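PDB 4ZK3: serpin B3 from Homo sapiens, which probably inhibits proteases as a member of the serpin family and, as Pso p27, forms large aggregates linked to psoriasis. Local coordinates for residues A[145-150]-A[161-166]. Sequence-based numbering, arbitrary orientation.
Sequences KKINSW and NLIPEG
With chi1 at -73°, N148 sets CG anti to its own carbonyl carbon and presents the end of its amide to the backbone of I163. Both polar atoms of that amide are used. OD1 of N148 accepts from I163 N at 2.8 Å, and the N-H...O angle of 159° supports a sound bond even though the donor is somewhat tilted from the plane of the side-chain carbonyl. ND2 donates to I163 O at 3.0 Å, almost straight at 174°; the acceptor lies practically in the amide plane of N148, whereas ND2 stands above the carbonyl plane of I163. Two bonds to the N and O of a single residue fix the rotation of the buried amide and hold the loop against the helix. L162 N lies 3.2 Å from N148 OD1, but the direction of its N-H does not suit a bond; it donates instead to a water, which in turn gives a hydrogen bond to N148 O at 2.8 Å. I163 O has a second donor, R144 of helix 140-153, through NH1. Beside this polar pair, CG2 of I147, anti to its backbone N, meets CD1 of I163 at 3.7 Å, and both side chains pack on V175 of strand 174-185. I163 also touches L329 and A348, and L162 A346 and A348. Strand 340-351 lies between 174-185 and 325-336, antiparallel to both, consistent with an inserted reactive-centre loop. The contact thus joins helix F of the serpin fold, 140-153, to the loop returning from it to strand 174-185 (s3A), across beta-sheet A.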
loop_
_atom_site.group_PDB
_atom_site.type_symbol
_atom_site.label_atom_id
_atom_site.label_comp_id
_atom_site.label_asym_id
_atom_site.label_seq_id
_atom_site.Cartn_x
_atom_site.Cartn_y
_atom_site.Cartn_z
ATOM N N LYS A 145 -6.045 -4.154 21.605
ATOM C CA LYS A 145 -4.966 -3.224 21.903
ATOM C C LYS A 145 -3.624 -3.845 21.790
ATOM O O LYS A 145 -2.678 -3.213 21.373
ATOM C CB LYS A 145 -5.134 -2.572 23.288
ATOM C CG LYS A 145 -6.398 -1.737 23.357
ATOM C CD LYS A 145 -6.506 -1.039 24.687
ATOM C CE LYS A 145 -7.848 -0.360 24.815
ATOM N NZ LYS A 145 -7.740 0.864 25.655
ATOM N N LYS A 146 -3.495 -5.092 22.162
ATOM C CA LYS A 146 -2.222 -5.785 21.917
ATOM C C LYS A 146 -1.854 -5.881 20.412
ATOM O O LYS A 146 -0.698 -5.735 20.062
ATOM C CB LYS A 146 -2.291 -7.191 22.475
ATOM C CG LYS A 146 -0.992 -7.964 22.463
ATOM C CD LYS A 146 -1.065 -9.203 23.372
ATOM C CE LYS A 146 -2.236 -9.120 24.382
ATOM N NZ LYS A 146 -2.192 -10.168 25.438
ATOM N N ILE A 147 -2.837 -6.102 19.545
ATOM C CA ILE A 147 -2.530 -6.243 18.079
ATOM C C ILE A 147 -2.086 -4.853 17.549
ATOM O O ILE A 147 -1.059 -4.738 16.874
ATOM C CB ILE A 147 -3.761 -6.751 17.338
ATOM C CG1 ILE A 147 -4.017 -8.228 17.755
ATOM C CG2 ILE A 147 -3.623 -6.675 15.822
ATOM C CD1 ILE A 147 -5.446 -8.683 17.485
ATOM N N ASN A 148 -2.882 -3.840 17.881
ATOM C CA ASN A 148 -2.604 -2.447 17.540
ATOM C C ASN A 148 -1.181 -2.043 17.999
ATOM O O ASN A 148 -0.474 -1.363 17.256
ATOM C CB ASN A 148 -3.720 -1.507 18.042
ATOM C CG ASN A 148 -5.014 -1.606 17.250
ATOM O OD1 ASN A 148 -5.091 -2.140 16.156
ATOM N ND2 ASN A 148 -6.062 -1.097 17.826
ATOM N N SER A 149 -0.687 -2.521 19.161
ATOM C CA SER A 149 0.679 -2.185 19.588
ATOM C C SER A 149 1.720 -2.909 18.832
ATOM O O SER A 149 2.793 -2.350 18.558
ATOM C CB SER A 149 0.933 -2.414 21.124
ATOM O OG SER A 149 0.033 -1.595 21.835
ATOM N N TRP A 150 1.507 -4.184 18.548
ATOM C CA TRP A 150 2.421 -4.857 17.659
ATOM C C TRP A 150 2.600 -4.087 16.332
ATOM O O TRP A 150 3.738 -3.892 15.824
ATOM C CB TRP A 150 1.948 -6.273 17.358
ATOM C CG TRP A 150 2.886 -6.981 16.519
ATOM C CD1 TRP A 150 4.035 -7.557 16.905
ATOM C CD2 TRP A 150 2.781 -7.197 15.092
ATOM N NE1 TRP A 150 4.672 -8.122 15.807
ATOM C CE2 TRP A 150 3.915 -7.917 14.693
ATOM C CE3 TRP A 150 1.831 -6.837 14.121
ATOM C CZ2 TRP A 150 4.115 -8.322 13.385
ATOM C CZ3 TRP A 150 2.053 -7.203 12.813
ATOM C CH2 TRP A 150 3.167 -7.957 12.457
ATOM N N ASN A 161 -3.671 2.422 16.309
ATOM C CA ASN A 161 -5.090 2.102 16.386
ATOM C C ASN A 161 -5.615 1.453 15.063
ATOM O O ASN A 161 -6.716 1.731 14.577
ATOM C CB ASN A 161 -5.912 3.317 16.862
ATOM C CG ASN A 161 -7.311 2.930 17.370
ATOM O OD1 ASN A 161 -8.329 3.362 16.842
ATOM N ND2 ASN A 161 -7.355 2.134 18.418
ATOM N N LEU A 162 -4.820 0.568 14.485
ATOM C CA LEU A 162 -5.177 -0.013 13.193
ATOM C C LEU A 162 -6.607 -0.541 13.194
ATOM O O LEU A 162 -7.337 -0.291 12.268
ATOM C CB LEU A 162 -4.186 -1.146 12.828
ATOM C CG LEU A 162 -4.596 -1.929 11.553
ATOM C CD1 LEU A 162 -4.608 -1.044 10.291
ATOM C CD2 LEU A 162 -3.699 -3.149 11.416
ATOM N N ILE A 163 -6.966 -1.257 14.272
ATOM C CA ILE A 163 -8.255 -1.896 14.409
ATOM C C ILE A 163 -9.074 -1.104 15.479
ATOM O O ILE A 163 -8.791 -1.214 16.672
ATOM C CB ILE A 163 -8.150 -3.353 14.844
ATOM C CG1 ILE A 163 -7.262 -4.210 13.887
ATOM C CG2 ILE A 163 -9.542 -3.963 14.865
ATOM C CD1 ILE A 163 -6.943 -5.552 14.493
ATOM N N PRO A 164 -10.039 -0.288 15.032
ATOM C CA PRO A 164 -10.845 0.469 15.980
ATOM C C PRO A 164 -11.863 -0.418 16.715
ATOM O O PRO A 164 -12.055 -1.590 16.360
ATOM C CB PRO A 164 -11.541 1.518 15.092
ATOM C CG PRO A 164 -10.649 1.651 13.888
ATOM C CD PRO A 164 -10.268 0.203 13.657
ATOM N N GLU A 165 -12.488 0.136 17.750
ATOM C CA GLU A 165 -13.418 -0.628 18.577
ATOM C C GLU A 165 -14.518 -0.975 17.641
ATOM O O GLU A 165 -14.745 -0.269 16.670
ATOM C CB GLU A 165 -13.983 0.252 19.686
ATOM C CG GLU A 165 -12.915 0.976 20.489
ATOM C CD GLU A 165 -13.521 1.883 21.519
ATOM O OE1 GLU A 165 -13.321 3.121 21.398
ATOM O OE2 GLU A 165 -14.217 1.319 22.416
ATOM N N GLY A 166 -15.212 -2.057 17.905
ATOM C CA GLY A 166 -16.279 -2.467 17.040
ATOM C C GLY A 166 -15.872 -3.652 16.211
ATOM O O GLY A 166 -16.705 -4.419 15.791
HETATM O O HOH W 1 -1.720 0.115 15.241
#